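Local coordinates for Pro-metalloprotease PrtV (Vibrio cholerae, PDB 4L9D), which is a secreted zinc metalloprotease, probably cytotoxic to host cells, represented by its calcium-binding PKD1 domain, at residues A[29-40]-A[63-72]. Numbering follows the deposited sequence.
Sequences DSDGNIVSYLWD and SVTLTVTDDK. With NA (sodium ion), chain C.
A classic beta bulge marks where two central antiparallel strands of this PKD domain, 34-40 and 60-70, run into the calcium-binding end. Thr69 O accepts from two consecutive amides, Val35 N at 2.9 Å and Ser36 N at 3.2 Å, and beyond it the register slips by one residue. From there to Asp40–Thr65 the ladder is regular. On its inner side Leu66 lays CD1 over one face of the Trp39 indole, 3.5 Å from the centroid of the five-membered ring, a CH-pi contact; CG anti to the backbone N (chi1 172°), with chi2 at 63°, brings CD1 there. Val64 CG1 meets the same indole in plane at its edge, while Trp39 NE1 is hydrogen-bonded to Ala50 O. Past the bulge, Asn33 N donates to Asp71 OD1 at 2.8 Å (167°), from above the carboxylate plane. Asp29 OD2 and Asp70 OD2 lie 2.6 Å apart in nearly coplanar carboxylates; Lys72 NZ forms salt bridges to the syn lone pair of Asp70 OD2 (2.7 Å) and to Asp74. In this crystal Asp29 O, Gly32 O and four waters hold sodium; Asp31, Asp70 and Asp74 are calcium ligands of the protein, an acidic cluster at one end of the immunoglobulin-like PKD beta-sandwich.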
loop_
_atom_site.group_PDB
_atom_site.type_symbol
_atom_site.label_atom_id
_atom_site.label_comp_id
_atom_site.label_asym_id
_atom_site.label_seq_id
_atom_site.Cartn_x
_atom_site.Cartn_y
_atom_site.Cartn_z
ATOM N N ASP A 29 -13.476 -1.999 -7.268
ATOM C CA ASP A 29 -14.677 -1.310 -6.789
ATOM C C ASP A 29 -15.854 -1.756 -7.626
ATOM O O ASP A 29 -15.888 -1.508 -8.847
ATOM C CB ASP A 29 -14.527 0.215 -6.929
ATOM C CG ASP A 29 -15.530 1.005 -6.150
ATOM O OD1 ASP A 29 -16.571 0.488 -5.723
ATOM O OD2 ASP A 29 -15.248 2.244 -6.025
ATOM N N SER A 30 -16.810 -2.431 -6.988
ATOM C CA SER A 30 -18.022 -2.958 -7.673
ATOM C C SER A 30 -19.094 -1.904 -7.840
ATOM O O SER A 30 -20.100 -2.172 -8.500
ATOM C CB SER A 30 -18.564 -4.147 -6.960
ATOM O OG SER A 30 -18.952 -3.851 -5.656
ATOM N N ASP A 31 -18.925 -0.730 -7.239
ATOM C CA ASP A 31 -19.950 0.300 -7.244
ATOM C C ASP A 31 -19.298 1.682 -7.438
ATOM O O ASP A 31 -19.642 2.643 -6.772
ATOM C CB ASP A 31 -20.751 0.262 -5.920
ATOM C CG ASP A 31 -21.917 1.158 -5.927
ATOM O OD1 ASP A 31 -22.546 1.309 -7.006
ATOM O OD2 ASP A 31 -22.309 1.640 -4.820
ATOM N N GLY A 32 -18.332 1.778 -8.345
ATOM C CA GLY A 32 -17.723 3.032 -8.640
ATOM C C GLY A 32 -16.319 2.823 -9.168
ATOM O O GLY A 32 -15.958 1.705 -9.584
ATOM N N ASN A 33 -15.541 3.860 -9.137
ATOM C CA ASN A 33 -14.213 3.901 -9.687
ATOM C C ASN A 33 -13.249 4.484 -8.665
ATOM O O ASN A 33 -13.499 5.539 -8.130
ATOM C CB ASN A 33 -14.196 4.812 -10.964
ATOM C CG ASN A 33 -15.089 4.271 -12.036
ATOM O OD1 ASN A 33 -14.732 3.287 -12.699
ATOM N ND2 ASN A 33 -16.241 4.808 -12.186
ATOM N N ILE A 34 -12.140 3.806 -8.413
ATOM C CA ILE A 34 -11.105 4.300 -7.512
ATOM C C ILE A 34 -10.401 5.497 -8.154
ATOM O O ILE A 34 -9.953 5.396 -9.300
ATOM C CB ILE A 34 -10.125 3.198 -7.091
ATOM C CG1 ILE A 34 -10.876 2.145 -6.246
ATOM C CG2 ILE A 34 -8.938 3.779 -6.321
ATOM C CD1 ILE A 34 -10.110 0.862 -6.022
ATOM N N VAL A 35 -10.260 6.586 -7.400
ATOM C CA VAL A 35 -9.655 7.800 -7.874
ATOM C C VAL A 35 -8.386 8.210 -7.134
ATOM O O VAL A 35 -7.658 9.070 -7.653
ATOM C CB VAL A 35 -10.640 8.982 -7.891
ATOM C CG1 VAL A 35 -11.865 8.639 -8.765
ATOM C CG2 VAL A 35 -11.062 9.419 -6.510
ATOM N N SER A 36 -8.146 7.705 -5.933
ATOM C CA SER A 36 -6.972 8.107 -5.178
ATOM C C SER A 36 -6.537 7.019 -4.204
ATOM O O SER A 36 -7.313 6.093 -3.877
ATOM C CB SER A 36 -7.242 9.394 -4.393
ATOM O OG SER A 36 -8.160 9.158 -3.345
ATOM N N TYR A 37 -5.302 7.174 -3.789
ATOM C CA TYR A 37 -4.563 6.224 -2.980
ATOM C C TYR A 37 -3.781 6.978 -1.902
ATOM O O TYR A 37 -3.156 8.011 -2.194
ATOM C CB TYR A 37 -3.537 5.480 -3.841
ATOM C CG TYR A 37 -4.121 4.827 -5.050
ATOM C CD1 TYR A 37 -4.822 3.659 -4.974
ATOM C CD2 TYR A 37 -4.112 5.467 -6.299
ATOM C CE1 TYR A 37 -5.443 3.078 -6.034
ATOM C CE2 TYR A 37 -4.689 4.903 -7.398
ATOM C CZ TYR A 37 -5.349 3.688 -7.269
ATOM O OH TYR A 37 -5.973 3.103 -8.376
ATOM N N LEU A 38 -3.763 6.417 -0.693
ATOM C CA LEU A 38 -2.829 6.855 0.347
ATOM C C LEU A 38 -2.125 5.604 0.845
ATOM O O LEU A 38 -2.731 4.763 1.563
ATOM C CB LEU A 38 -3.506 7.646 1.465
ATOM C CG LEU A 38 -2.657 8.366 2.481
ATOM C CD1 LEU A 38 -2.025 7.441 3.485
ATOM C CD2 LEU A 38 -1.645 9.326 1.835
ATOM N N TRP A 39 -0.882 5.453 0.487
ATOM C CA TRP A 39 -0.009 4.400 1.011
ATOM C C TRP A 39 0.723 4.944 2.217
ATOM O O TRP A 39 1.138 6.117 2.267
ATOM C CB TRP A 39 1.082 4.029 -0.047
ATOM C CG TRP A 39 0.616 3.283 -1.219
ATOM C CD1 TRP A 39 0.105 3.816 -2.388
ATOM C CD2 TRP A 39 0.609 1.869 -1.380
ATOM N NE1 TRP A 39 -0.194 2.810 -3.274
ATOM C CE2 TRP A 39 0.107 1.598 -2.682
ATOM C CE3 TRP A 39 0.990 0.800 -0.585
ATOM C CZ2 TRP A 39 0.050 0.289 -3.201
ATOM C CZ3 TRP A 39 0.887 -0.471 -1.085
ATOM C CH2 TRP A 39 0.421 -0.736 -2.374
ATOM N N ASP A 40 0.948 4.040 3.161
ATOM C CA ASP A 40 1.533 4.365 4.463
ATOM C C ASP A 40 2.472 3.211 4.759
ATOM O O ASP A 40 2.042 2.077 4.971
ATOM C CB ASP A 40 0.368 4.527 5.417
ATOM C CG ASP A 40 0.652 4.498 6.883
ATOM O OD1 ASP A 40 1.802 4.242 7.313
ATOM O OD2 ASP A 40 -0.333 4.721 7.665
ATOM N N SER A 63 4.528 -2.346 8.961
ATOM C CA SER A 63 3.193 -2.486 8.458
ATOM C C SER A 63 2.946 -1.546 7.262
ATOM O O SER A 63 3.118 -0.348 7.397
ATOM C CB SER A 63 2.203 -2.196 9.549
ATOM O OG SER A 63 2.306 -3.119 10.607
ATOM N N VAL A 64 2.590 -2.144 6.149
ATOM C CA VAL A 64 2.258 -1.363 4.945
ATOM C C VAL A 64 0.754 -1.304 4.828
ATOM O O VAL A 64 0.067 -2.344 4.800
ATOM C CB VAL A 64 2.843 -2.029 3.707
ATOM C CG1 VAL A 64 2.470 -1.273 2.479
ATOM C CG2 VAL A 64 4.350 -2.086 3.820
ATOM N N THR A 65 0.210 -0.093 4.772
ATOM C CA THR A 65 -1.200 0.160 4.717
ATOM C C THR A 65 -1.545 0.918 3.442
ATOM O O THR A 65 -0.851 1.893 3.094
ATOM C CB THR A 65 -1.597 0.972 5.998
ATOM O OG1 THR A 65 -1.170 0.250 7.170
ATOM C CG2 THR A 65 -3.061 1.179 6.059
ATOM N N LEU A 66 -2.601 0.509 2.773
ATOM C CA LEU A 66 -3.141 1.209 1.605
ATOM C C LEU A 66 -4.583 1.564 1.850
ATOM O O LEU A 66 -5.394 0.674 2.148
ATOM C CB LEU A 66 -3.064 0.334 0.348
ATOM C CG LEU A 66 -3.785 0.913 -0.894
ATOM C CD1 LEU A 66 -3.170 2.238 -1.353
ATOM C CD2 LEU A 66 -3.800 -0.087 -2.014
ATOM N N THR A 67 -4.919 2.830 1.644
ATOM C CA THR A 67 -6.291 3.291 1.584
ATOM C C THR A 67 -6.601 3.703 0.165
ATOM O O THR A 67 -5.809 4.437 -0.453
ATOM C CB THR A 67 -6.475 4.497 2.558
ATOM O OG1 THR A 67 -6.300 4.068 3.903
ATOM C CG2 THR A 67 -7.874 5.115 2.445
ATOM N N VAL A 68 -7.730 3.220 -0.344
ATOM C CA VAL A 68 -8.228 3.649 -1.644
ATOM C C VAL A 68 -9.535 4.419 -1.422
ATOM O O VAL A 68 -10.285 4.107 -0.497
ATOM C CB VAL A 68 -8.442 2.473 -2.581
ATOM C CG1 VAL A 68 -7.151 1.641 -2.716
ATOM C CG2 VAL A 68 -9.615 1.553 -2.194
ATOM N N THR A 69 -9.782 5.411 -2.286
ATOM C CA THR A 69 -10.976 6.217 -2.229
ATOM C C THR A 69 -11.571 6.325 -3.603
ATOM O O THR A 69 -10.827 6.482 -4.601
ATOM C CB THR A 69 -10.679 7.624 -1.644
ATOM O OG1 THR A 69 -10.063 7.456 -0.352
ATOM C CG2 THR A 69 -11.911 8.457 -1.479
ATOM N N ASP A 70 -12.887 6.223 -3.707
ATOM C CA ASP A 70 -13.571 6.186 -4.980
ATOM C C ASP A 70 -14.306 7.491 -5.318
ATOM O O ASP A 70 -14.253 8.510 -4.599
ATOM C CB ASP A 70 -14.414 4.937 -5.125
ATOM C CG ASP A 70 -15.755 4.964 -4.376
ATOM O OD1 ASP A 70 -16.070 5.991 -3.725
ATOM O OD2 ASP A 70 -16.435 3.903 -4.441
ATOM N N ASP A 71 -14.872 7.497 -6.518
ATOM C CA ASP A 71 -15.605 8.642 -7.062
ATOM C C ASP A 71 -16.777 9.154 -6.234
ATOM O O ASP A 71 -17.127 10.320 -6.409
ATOM C CB ASP A 71 -16.185 8.332 -8.455
ATOM C CG ASP A 71 -17.198 7.231 -8.436
ATOM O OD1 ASP A 71 -16.862 6.083 -8.088
ATOM O OD2 ASP A 71 -18.327 7.534 -8.806
ATOM N N LYS A 72 -17.345 8.307 -5.386
ATOM C CA LYS A 72 -18.399 8.674 -4.491
ATOM C C LYS A 72 -17.924 9.033 -3.088
ATOM O O LYS A 72 -18.754 9.309 -2.194
ATOM C CB LYS A 72 -19.521 7.666 -4.436
ATOM C CG LYS A 72 -19.205 6.299 -4.294
ATOM C CD LYS A 72 -20.428 5.416 -4.206
ATOM C CE LYS A 72 -20.066 3.980 -4.101
ATOM N NZ LYS A 72 -18.917 3.490 -3.332
HETATM NA NA NA C . -16.057 -0.311 -10.830
HETATM O O HOH W 1 -20.057 5.489 -7.821
HETATM O O HOH W 2 -18.458 -0.217 -10.660
HETATM O O HOH W 3 -16.378 0.937 -12.867
HETATM O O HOH W 4 -3.588 3.997 4.160
HETATM O O HOH W 5 1.089 1.384 8.183
HETATM O O HOH W 6 -13.772 -0.281 -11.116
HETATM O O HOH W 7 -16.176 -2.452 -11.934
#